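Hypothetical protein (Staphylococcus aureus subsp. aureus, PDB 2IL5) is of unknown function but belongs to the Activator of Hsp90 ATPase homolog 1-like family, whose Bet v 1-like relatives often bind hydrophobic ligands. Local coordinates at residues H13-I18 / Y123-V128; F24-V29 / G116-L121; Q41-S46 / Y63-Q68. All blocks are in the same frame, centred on the assembly; numbering follows the deposited sequence.

Interaction 1: residues H13-I18 / Y123-V128; sequences HVEVEI and YYRSLV
Y123 swings its ring anti to the backbone N (chi1 167°), toward E15, while the bend at chi3 of R125 (51°) carries the guanidinium back to the same tyrosine oxygen. Y123 OH donates to E15 OE2, modelled at 2.4 Å, so short that the exact length is doubtful. The same hydroxyl accepts from R125 NH1 at 3.0 Å, the oxygen lying almost in the guanidinium plane. H13 on this face is sandwiched: R125 CD sits over one side of the imidazole, 3.7 Å from the ring centroid, and L127 CD2 covers the other at 3.9 Å. Beneath these side chains runs a regular antiparallel ladder, V14 pairing with S126 and V16 with Y124 through two backbone hydrogen bonds each; V14 N reaches S126 O at 2.8 Å. V14, V16, Y124 and S126 turn to the opposite face, toward helix 136-166, where Y146 of that helix and D104 of strand 104-112 bond the hydroxyls of Y124 and S126. Back on the H13 face, the tyrosine hydroxyl bridges a carboxylate and a guanidinium whose charged atoms do not touch; the arginine would probably polarise that O-H and favour its donation to E15.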
loop_
_atom_site.group_PDB
_atom_site.type_symbol
_atom_site.label_atom_id
_atom_site.label_comp_id
_atom_site.label_asym_id
_atom_site.label_seq_id
_atom_site.Cartn_x
_atom_site.Cartn_y
_atom_site.Cartn_z
ATOM N N HIS A 13 4.764 11.417 -12.405
ATOM C CA HIS A 13 4.412 10.276 -11.603
ATOM C C HIS A 13 5.493 9.214 -11.663
ATOM O O HIS A 13 6.099 9.006 -12.693
ATOM C CB HIS A 13 3.114 9.655 -12.125
ATOM C CG HIS A 13 1.904 10.534 -11.964
ATOM N ND1 HIS A 13 1.227 10.667 -10.767
ATOM C CD2 HIS A 13 1.215 11.274 -12.865
ATOM C CE1 HIS A 13 0.200 11.482 -10.931
ATOM N NE2 HIS A 13 0.166 11.858 -12.195
ATOM N N VAL A 14 5.743 8.535 -10.552
ATOM C CA VAL A 14 6.307 7.217 -10.675
ATOM C C VAL A 14 5.196 6.170 -10.487
ATOM O O VAL A 14 4.237 6.384 -9.735
ATOM C CB VAL A 14 7.575 6.959 -9.814
ATOM C CG1 VAL A 14 8.609 8.088 -10.020
ATOM C CG2 VAL A 14 7.246 6.814 -8.403
ATOM N N GLU A 15 5.380 5.048 -11.182
ATOM C CA GLU A 15 4.497 3.941 -11.127
ATOM C C GLU A 15 5.216 2.677 -10.714
ATOM O O GLU A 15 6.255 2.332 -11.267
ATOM C CB GLU A 15 3.792 3.774 -12.484
ATOM C CG GLU A 15 2.955 4.987 -12.801
ATOM C CD GLU A 15 2.348 4.962 -14.164
ATOM O OE1 GLU A 15 3.082 5.109 -15.151
ATOM O OE2 GLU A 15 1.113 4.812 -14.265
ATOM N N VAL A 16 4.615 1.971 -9.765
ATOM C CA VAL A 16 5.139 0.720 -9.272
ATOM C C VAL A 16 4.160 -0.393 -9.648
ATOM O O VAL A 16 2.967 -0.281 -9.439
ATOM C CB VAL A 16 5.467 0.825 -7.724
ATOM C CG1 VAL A 16 5.736 -0.525 -7.108
ATOM C CG2 VAL A 16 6.691 1.782 -7.497
ATOM N N GLU A 17 4.688 -1.460 -10.239
ATOM C CA GLU A 17 3.874 -2.580 -10.655
ATOM C C GLU A 17 4.474 -3.803 -10.034
ATOM O O GLU A 17 5.627 -4.121 -10.288
ATOM C CB GLU A 17 3.846 -2.702 -12.177
ATOM C CG GLU A 17 3.053 -1.570 -12.853
ATOM C CD GLU A 17 3.084 -1.681 -14.349
ATOM O OE1 GLU A 17 4.174 -1.470 -14.926
ATOM O OE2 GLU A 17 2.031 -1.984 -14.950
ATOM N N ILE A 18 3.692 -4.474 -9.201
ATOM C CA ILE A 18 4.162 -5.681 -8.516
ATOM C C ILE A 18 3.194 -6.852 -8.710
ATOM O O ILE A 18 1.991 -6.706 -8.526
ATOM C CB ILE A 18 4.453 -5.438 -6.987
ATOM C CG1 ILE A 18 5.606 -4.425 -6.805
ATOM C CG2 ILE A 18 4.751 -6.783 -6.289
ATOM C CD1 ILE A 18 5.949 -4.068 -5.363
ATOM N N TYR A 123 -0.735 -2.157 -8.421
ATOM C CA TYR A 123 -0.298 -0.954 -9.133
ATOM C C TYR A 123 -0.283 0.234 -8.177
ATOM O O TYR A 123 -1.213 0.394 -7.428
ATOM C CB TYR A 123 -1.270 -0.659 -10.285
ATOM C CG TYR A 123 -1.096 0.723 -10.884
ATOM C CD1 TYR A 123 -0.111 0.976 -11.823
ATOM C CD2 TYR A 123 -1.931 1.785 -10.506
ATOM C CE1 TYR A 123 0.039 2.268 -12.419
ATOM C CE2 TYR A 123 -1.803 3.047 -11.086
ATOM C CZ TYR A 123 -0.799 3.281 -12.055
ATOM O OH TYR A 123 -0.624 4.540 -12.603
ATOM N N TYR A 124 0.748 1.066 -8.226
ATOM C CA TYR A 124 0.837 2.246 -7.402
ATOM C C TYR A 124 1.331 3.422 -8.223
ATOM O O TYR A 124 2.280 3.276 -9.010
ATOM C CB TYR A 124 1.794 1.970 -6.261
ATOM C CG TYR A 124 2.308 3.143 -5.425
ATOM C CD1 TYR A 124 1.578 3.643 -4.338
ATOM C CD2 TYR A 124 3.578 3.703 -5.686
ATOM C CE1 TYR A 124 2.089 4.670 -3.515
ATOM C CE2 TYR A 124 4.091 4.757 -4.906
ATOM C CZ TYR A 124 3.362 5.221 -3.818
ATOM O OH TYR A 124 3.900 6.259 -3.068
ATOM N N ARG A 125 0.698 4.578 -8.015
ATOM C CA ARG A 125 1.081 5.826 -8.684
ATOM C C ARG A 125 1.337 6.935 -7.654
ATOM O O ARG A 125 0.520 7.159 -6.762
ATOM C CB ARG A 125 0.018 6.254 -9.660
ATOM C CG ARG A 125 0.545 7.298 -10.599
ATOM C CD ARG A 125 -0.441 7.780 -11.619
ATOM N NE ARG A 125 -1.744 8.205 -11.133
ATOM C CZ ARG A 125 -2.877 7.495 -11.270
ATOM N NH1 ARG A 125 -2.886 6.264 -11.787
ATOM N NH2 ARG A 125 -4.014 7.994 -10.848
ATOM N N SER A 126 2.479 7.599 -7.767
ATOM C CA SER A 126 2.813 8.688 -6.857
ATOM C C SER A 126 3.482 9.843 -7.576
ATOM O O SER A 126 4.361 9.622 -8.383
ATOM C CB SER A 126 3.776 8.209 -5.767
ATOM O OG SER A 126 4.019 9.274 -4.859
ATOM N N LEU A 127 3.074 11.061 -7.266
ATOM C CA LEU A 127 3.623 12.264 -7.907
ATOM C C LEU A 127 4.913 12.644 -7.269
ATOM O O LEU A 127 4.948 12.791 -6.053
ATOM C CB LEU A 127 2.677 13.452 -7.722
ATOM C CG LEU A 127 1.845 13.805 -8.916
ATOM C CD1 LEU A 127 0.983 14.957 -8.511
ATOM C CD2 LEU A 127 2.743 14.211 -10.099
ATOM N N VAL A 128 5.980 12.771 -8.047
ATOM C CA VAL A 128 7.253 13.238 -7.456
ATOM C C VAL A 128 7.552 14.749 -7.715
ATOM O O VAL A 128 7.421 15.287 -8.795
ATOM C CB VAL A 128 8.440 12.171 -7.493
ATOM C CG1 VAL A 128 8.136 11.013 -8.415
ATOM C CG2 VAL A 128 9.882 12.790 -7.686
#

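Interaction 2: residues F24-V29 / G116-L121; sequences FSPELV and GGTQML
P26 sets CD and CG of its pyrrolidine ring against G117 and T118, where strand 118-128 begins: P26 CD lies 3.5 Å from G117 O, and P26 CG is 3.9 Å from T118 CB, with the two side chains running antiparallel alongside each other. The one aromatic ring here, that of F24, is turned off the strand and meets the ring of Y162 with the planes inclined at about 50°, touching I165 and E166 as well. One turn further along the helix, V29 points at the strand with a methyl for each of two residues. Its CG1, set anti to the backbone N (chi1 -174°), reaches the selenium of the selenomethionine M120, V29 CG1 to M120 SE being 4.0 Å. The other methyl, V29 CG2, is modelled 3.3 Å from T118 CG2. T118 has an unusual chi1 of 147° and its methyl also crowds F24 O, which makes its exact placement, and with it the closeness to V29, doubtful. The helix start is held separately by S25, the N-cap, whose OG accepts from L28 N at 3.2 Å. G117 and T118 together face Y22 as a classic beta bulge. The contact thus seats the beginning of helix 26-32 on the sheet: V29 also touches F110 and Y22, P26 reaches E112, and M120 packs against F158 and M161 of helix 136-166.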
loop_
_atom_site.group_PDB
_atom_site.type_symbol
_atom_site.label_atom_id
_atom_site.label_comp_id
_atom_site.label_asym_id
_atom_site.label_seq_id
_atom_site.Cartn_x
_atom_site.Cartn_y
_atom_site.Cartn_z
ATOM N N PHE A 24 -2.431 -18.962 -0.846
ATOM C CA PHE A 24 -3.681 -18.561 -0.188
ATOM C C PHE A 24 -4.803 -18.284 -1.177
ATOM O O PHE A 24 -4.522 -17.852 -2.279
ATOM C CB PHE A 24 -3.444 -17.283 0.603
ATOM C CG PHE A 24 -2.304 -17.367 1.538
ATOM C CD1 PHE A 24 -2.290 -18.325 2.548
ATOM C CD2 PHE A 24 -1.238 -16.489 1.424
ATOM C CE1 PHE A 24 -1.203 -18.404 3.436
ATOM C CE2 PHE A 24 -0.162 -16.559 2.302
ATOM C CZ PHE A 24 -0.147 -17.507 3.307
ATOM N N SER A 25 -6.053 -18.528 -0.764
ATOM C CA SER A 25 -7.254 -18.138 -1.530
ATOM C C SER A 25 -7.379 -16.593 -1.716
ATOM O O SER A 25 -6.907 -15.827 -0.855
ATOM C CB SER A 25 -8.519 -18.696 -0.867
ATOM O OG SER A 25 -8.837 -17.973 0.310
ATOM N N PRO A 26 -7.982 -16.136 -2.846
ATOM C CA PRO A 26 -8.186 -14.686 -3.072
ATOM C C PRO A 26 -8.865 -14.027 -1.896
ATOM O O PRO A 26 -8.481 -12.947 -1.489
ATOM C CB PRO A 26 -9.095 -14.646 -4.309
ATOM C CG PRO A 26 -8.682 -15.833 -5.073
ATOM C CD PRO A 26 -8.437 -16.918 -4.007
ATOM N N GLU A 27 -9.876 -14.694 -1.373
ATOM C CA GLU A 27 -10.519 -14.313 -0.132
ATOM C C GLU A 27 -9.594 -14.048 1.061
ATOM O O GLU A 27 -9.852 -13.129 1.838
ATOM C CB GLU A 27 -11.505 -15.399 0.277
ATOM C CG GLU A 27 -11.729 -15.448 1.779
ATOM C CD GLU A 27 -12.931 -16.239 2.177
ATOM O OE1 GLU A 27 -13.030 -17.423 1.781
ATOM O OE2 GLU A 27 -13.765 -15.675 2.911
ATOM N N LEU A 28 -8.582 -14.899 1.252
ATOM C CA LEU A 28 -7.616 -14.708 2.358
ATOM C C LEU A 28 -6.695 -13.514 2.114
ATOM O O LEU A 28 -6.428 -12.749 3.036
ATOM C CB LEU A 28 -6.814 -15.974 2.664
ATOM C CG LEU A 28 -7.554 -17.074 3.456
ATOM C CD1 LEU A 28 -6.622 -18.232 3.659
ATOM C CD2 LEU A 28 -8.132 -16.612 4.816
ATOM N N VAL A 29 -6.228 -13.354 0.875
ATOM C CA VAL A 29 -5.444 -12.177 0.504
ATOM C C VAL A 29 -6.261 -10.876 0.521
ATOM O O VAL A 29 -5.777 -9.849 1.006
ATOM C CB VAL A 29 -4.721 -12.360 -0.846
ATOM C CG1 VAL A 29 -3.810 -11.156 -1.112
ATOM C CG2 VAL A 29 -3.888 -13.651 -0.799
ATOM N N GLY A 116 -2.683 -22.696 -7.339
ATOM C CA GLY A 116 -2.649 -21.944 -6.092
ATOM C C GLY A 116 -3.917 -21.257 -5.645
ATOM O O GLY A 116 -5.010 -21.542 -6.111
ATOM N N GLY A 117 -3.758 -20.357 -4.692
ATOM C CA GLY A 117 -4.845 -19.489 -4.297
ATOM C C GLY A 117 -4.964 -18.306 -5.229
ATOM O O GLY A 117 -5.880 -18.228 -6.027
ATOM N N THR A 118 -4.025 -17.377 -5.129
ATOM C CA THR A 118 -4.193 -16.076 -5.786
ATOM C C THR A 118 -2.970 -15.522 -6.484
ATOM O O THR A 118 -1.839 -15.667 -6.012
ATOM C CB THR A 118 -4.912 -15.024 -4.865
ATOM O OG1 THR A 118 -4.439 -13.656 -5.090
ATOM C CG2 THR A 118 -4.779 -15.381 -3.467
ATOM N N GLN A 119 -3.234 -14.936 -7.653
ATOM C CA GLN A 119 -2.357 -13.948 -8.269
ATOM C C GLN A 119 -2.740 -12.536 -7.834
ATOM O O GLN A 119 -3.869 -12.084 -8.032
ATOM C CB GLN A 119 -2.451 -14.030 -9.784
ATOM C CG GLN A 119 -1.512 -13.109 -10.507
ATOM C CD GLN A 119 -1.720 -13.146 -11.999
ATOM O OE1 GLN A 119 -2.827 -13.396 -12.473
ATOM N NE2 GLN A 119 -0.660 -12.884 -12.756
HETATM N N MSE A 120 -1.784 -11.822 -7.254
HETATM C CA MSE A 120 -2.040 -10.481 -6.803
HETATM C C MSE A 120 -1.256 -9.528 -7.662
HETATM O O MSE A 120 -0.029 -9.594 -7.715
HETATM C CB MSE A 120 -1.682 -10.318 -5.337
HETATM C CG MSE A 120 -2.023 -8.939 -4.773
HETATM SE SE MSE A 120 -1.332 -8.657 -2.961
HETATM C CE MSE A 120 0.494 -8.163 -3.315
ATOM N N LEU A 121 -2.007 -8.644 -8.334
ATOM C CA LEU A 121 -1.471 -7.614 -9.199
ATOM C C LEU A 121 -1.677 -6.203 -8.580
ATOM O O LEU A 121 -2.804 -5.681 -8.436
ATOM C CB LEU A 121 -2.046 -7.733 -10.607
ATOM C CG LEU A 121 -1.878 -9.112 -11.276
ATOM C CD1 LEU A 121 -2.785 -9.262 -12.497
ATOM C CD2 LEU A 121 -0.406 -9.347 -11.644
#

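Interaction 3: residues Q41-S46 / Y63-Q68; sequences QWFMTS and YRIVDQ
The helix-grip fold of the Bet v 1-like clan wraps a curved antiparallel sheet around a long C-terminal helix, and here the loop between helix 36-39 and strand 50-55 is packed onto strand 62-68 of that sheet. F43, I65 and Y63 make the apolar half. The F43 ring presents its edge to the strand: I65 CD1 lies in the ring plane, 3.7 Å from F43 CD1, and Y63 OH is also at that edge, 4.0 Å from F43 CE1. The phenylalanine and tyrosine side chains cross at about a right angle, and Y63 OH is itself bonded to T93 O. One face of the F43 ring is topped by CG of the selenomethionine M44, whose positive phi (59°) turns the chain there. The loop then brings T45 over the strand, where its CB stands 3.7 Å from I65 CG2. M92 and I94 of strand 89-94 touch both F43 and Y63, extending the apolar patch, and a bound sodium ion lies about 6 Å from the Y63 side chain. The polar half centres on the buried T45 and D67. T45 OG1 is bonded to N50 ND2 at the start of strand 50-55, and D67 OD1 to T49 OG1, so the pair is tied to the end of the loop as well. With T45 OG1 anti to its own backbone nitrogen (chi1 -166°), the hydroxyl donates to D67 OD1 at 2.5 Å, meeting that oxygen from above the carboxylate plane, 38° out of it.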
loop_
_atom_site.group_PDB
_atom_site.type_symbol
_atom_site.label_atom_id
_atom_site.label_comp_id
_atom_site.label_asym_id
_atom_site.label_seq_id
_atom_site.Cartn_x
_atom_site.Cartn_y
_atom_site.Cartn_z
ATOM N N GLN A 41 -1.257 -4.960 11.209
ATOM C CA GLN A 41 -0.083 -5.785 11.298
ATOM C C GLN A 41 0.884 -5.613 10.140
ATOM O O GLN A 41 2.031 -6.064 10.252
ATOM C CB GLN A 41 -0.471 -7.268 11.430
ATOM C CG GLN A 41 -1.373 -7.579 12.619
ATOM C CD GLN A 41 -1.692 -9.068 12.769
ATOM O OE1 GLN A 41 -0.794 -9.898 12.924
ATOM N NE2 GLN A 41 -2.980 -9.403 12.740
ATOM N N TRP A 42 0.476 -4.943 9.058
ATOM C CA TRP A 42 1.340 -4.911 7.866
ATOM C C TRP A 42 1.283 -3.671 7.006
ATOM O O TRP A 42 2.247 -3.372 6.330
ATOM C CB TRP A 42 1.096 -6.135 6.964
ATOM C CG TRP A 42 -0.182 -6.081 6.168
ATOM C CD1 TRP A 42 -1.407 -6.558 6.559
ATOM C CD2 TRP A 42 -0.358 -5.570 4.826
ATOM N NE1 TRP A 42 -2.340 -6.346 5.549
ATOM C CE2 TRP A 42 -1.720 -5.754 4.479
ATOM C CE3 TRP A 42 0.501 -4.963 3.883
ATOM C CZ2 TRP A 42 -2.247 -5.344 3.228
ATOM C CZ3 TRP A 42 -0.021 -4.574 2.646
ATOM C CH2 TRP A 42 -1.385 -4.776 2.332
ATOM N N PHE A 43 0.156 -2.983 6.980
ATOM C CA PHE A 43 -0.025 -1.896 6.018
ATOM C C PHE A 43 0.459 -0.577 6.587
ATOM O O PHE A 43 -0.268 0.064 7.337
ATOM C CB PHE A 43 -1.495 -1.783 5.609
ATOM C CG PHE A 43 -1.719 -0.877 4.455
ATOM C CD1 PHE A 43 -2.151 0.434 4.653
ATOM C CD2 PHE A 43 -1.474 -1.317 3.159
ATOM C CE1 PHE A 43 -2.340 1.299 3.566
ATOM C CE2 PHE A 43 -1.657 -0.456 2.069
ATOM C CZ PHE A 43 -2.097 0.852 2.290
HETATM N N MSE A 44 1.692 -0.206 6.225
HETATM C CA MSE A 44 2.410 0.992 6.726
HETATM C C MSE A 44 2.592 1.006 8.233
HETATM O O MSE A 44 2.873 2.031 8.832
HETATM C CB MSE A 44 1.715 2.285 6.286
HETATM C CG MSE A 44 1.184 2.274 4.879
HETATM SE SE MSE A 44 2.480 2.913 3.611
HETATM C CE MSE A 44 2.924 4.685 4.326
ATOM N N THR A 45 2.415 -0.152 8.844
ATOM C CA THR A 45 2.537 -0.257 10.267
ATOM C C THR A 45 2.828 -1.714 10.663
ATOM O O THR A 45 3.022 -2.566 9.786
ATOM C CB THR A 45 1.268 0.321 10.900
ATOM O OG1 THR A 45 1.473 0.543 12.299
ATOM C CG2 THR A 45 0.060 -0.570 10.620
ATOM N N SER A 46 2.904 -1.998 11.962
ATOM C CA SER A 46 3.004 -3.393 12.435
ATOM C C SER A 46 2.374 -3.517 13.811
ATOM O O SER A 46 2.050 -2.488 14.438
ATOM C CB SER A 46 4.456 -3.900 12.439
ATOM O OG SER A 46 5.206 -3.202 13.405
ATOM N N TYR A 63 -9.606 5.700 6.162
ATOM C CA TYR A 63 -8.772 4.989 7.097
ATOM C C TYR A 63 -7.696 5.932 7.622
ATOM O O TYR A 63 -7.267 6.870 6.924
ATOM C CB TYR A 63 -8.178 3.690 6.513
ATOM C CG TYR A 63 -7.103 3.946 5.490
ATOM C CD1 TYR A 63 -7.415 4.081 4.131
ATOM C CD2 TYR A 63 -5.772 4.104 5.888
ATOM C CE1 TYR A 63 -6.417 4.348 3.198
ATOM C CE2 TYR A 63 -4.776 4.381 4.984
ATOM C CZ TYR A 63 -5.086 4.494 3.634
ATOM O OH TYR A 63 -4.069 4.775 2.743
ATOM N N ARG A 64 -7.292 5.692 8.877
ATOM C CA ARG A 64 -6.249 6.482 9.515
ATOM C C ARG A 64 -5.295 5.616 10.359
ATOM O O ARG A 64 -5.701 5.012 11.354
ATOM C CB ARG A 64 -6.873 7.584 10.357
ATOM C CG ARG A 64 -5.864 8.515 10.908
ATOM C CD ARG A 64 -6.510 9.522 11.835
ATOM N NE ARG A 64 -5.549 10.564 12.214
ATOM C CZ ARG A 64 -4.962 10.613 13.399
ATOM N NH1 ARG A 64 -4.093 11.571 13.682
ATOM N NH2 ARG A 64 -5.253 9.694 14.307
ATOM N N ILE A 65 -4.034 5.555 9.938
ATOM C CA ILE A 65 -3.006 4.761 10.612
ATOM C C ILE A 65 -1.949 5.702 11.196
ATOM O O ILE A 65 -1.405 6.569 10.486
ATOM C CB ILE A 65 -2.339 3.763 9.643
ATOM C CG1 ILE A 65 -3.392 2.795 9.082
ATOM C CG2 ILE A 65 -1.160 3.064 10.332
ATOM C CD1 ILE A 65 -2.929 1.868 7.969
ATOM N N VAL A 66 -1.705 5.542 12.504
ATOM C CA VAL A 66 -0.641 6.249 13.228
ATOM C C VAL A 66 0.425 5.223 13.667
ATOM O O VAL A 66 0.141 4.282 14.396
ATOM C CB VAL A 66 -1.222 7.003 14.432
ATOM C CG1 VAL A 66 -0.179 7.839 15.098
ATOM C CG2 VAL A 66 -2.408 7.871 13.995
ATOM N N ASP A 67 1.640 5.386 13.166
ATOM C CA ASP A 67 2.704 4.417 13.349
ATOM C C ASP A 67 3.849 5.079 14.103
ATOM O O ASP A 67 4.322 6.163 13.708
ATOM C CB ASP A 67 3.204 3.884 11.998
ATOM C CG ASP A 67 4.129 2.678 12.153
ATOM O OD1 ASP A 67 3.711 1.657 12.750
ATOM O OD2 ASP A 67 5.277 2.741 11.682
ATOM N N GLN A 68 4.269 4.415 15.189
ATOM C CA GLN A 68 5.401 4.816 16.015
ATOM C C GLN A 68 6.764 4.634 15.333
ATOM O O GLN A 68 7.165 3.529 14.990
ATOM C CB GLN A 68 5.370 4.038 17.335
ATOM C CG GLN A 68 6.324 4.555 18.421
ATOM C CD GLN A 68 5.974 5.943 18.875
ATOM O OE1 GLN A 68 6.652 6.914 18.527
ATOM N NE2 GLN A 68 4.899 6.055 19.638
#

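In the fold
From the N terminus, strand 12-22 opens the largest loop, which interaction 1 shuts when strand 118-128 returns beside it. Straight after that first strand comes helix 26-32, whose start meets the beginning of strand 118-128 in interaction 2, closing a shorter loop within the first. Interaction 3 lies within both, a local closure between the loop at 41-46 and strand 62-68; the three nest without crossing. Interactions 1 and 2 share strand 118-128, one toward each end, with centres about 22 Å apart. Interaction 3 joins the sheet on the other side of the chain's centre from interaction 1, so first and last strands, early helix and the loop over strand 62-68 are tied to one sheet.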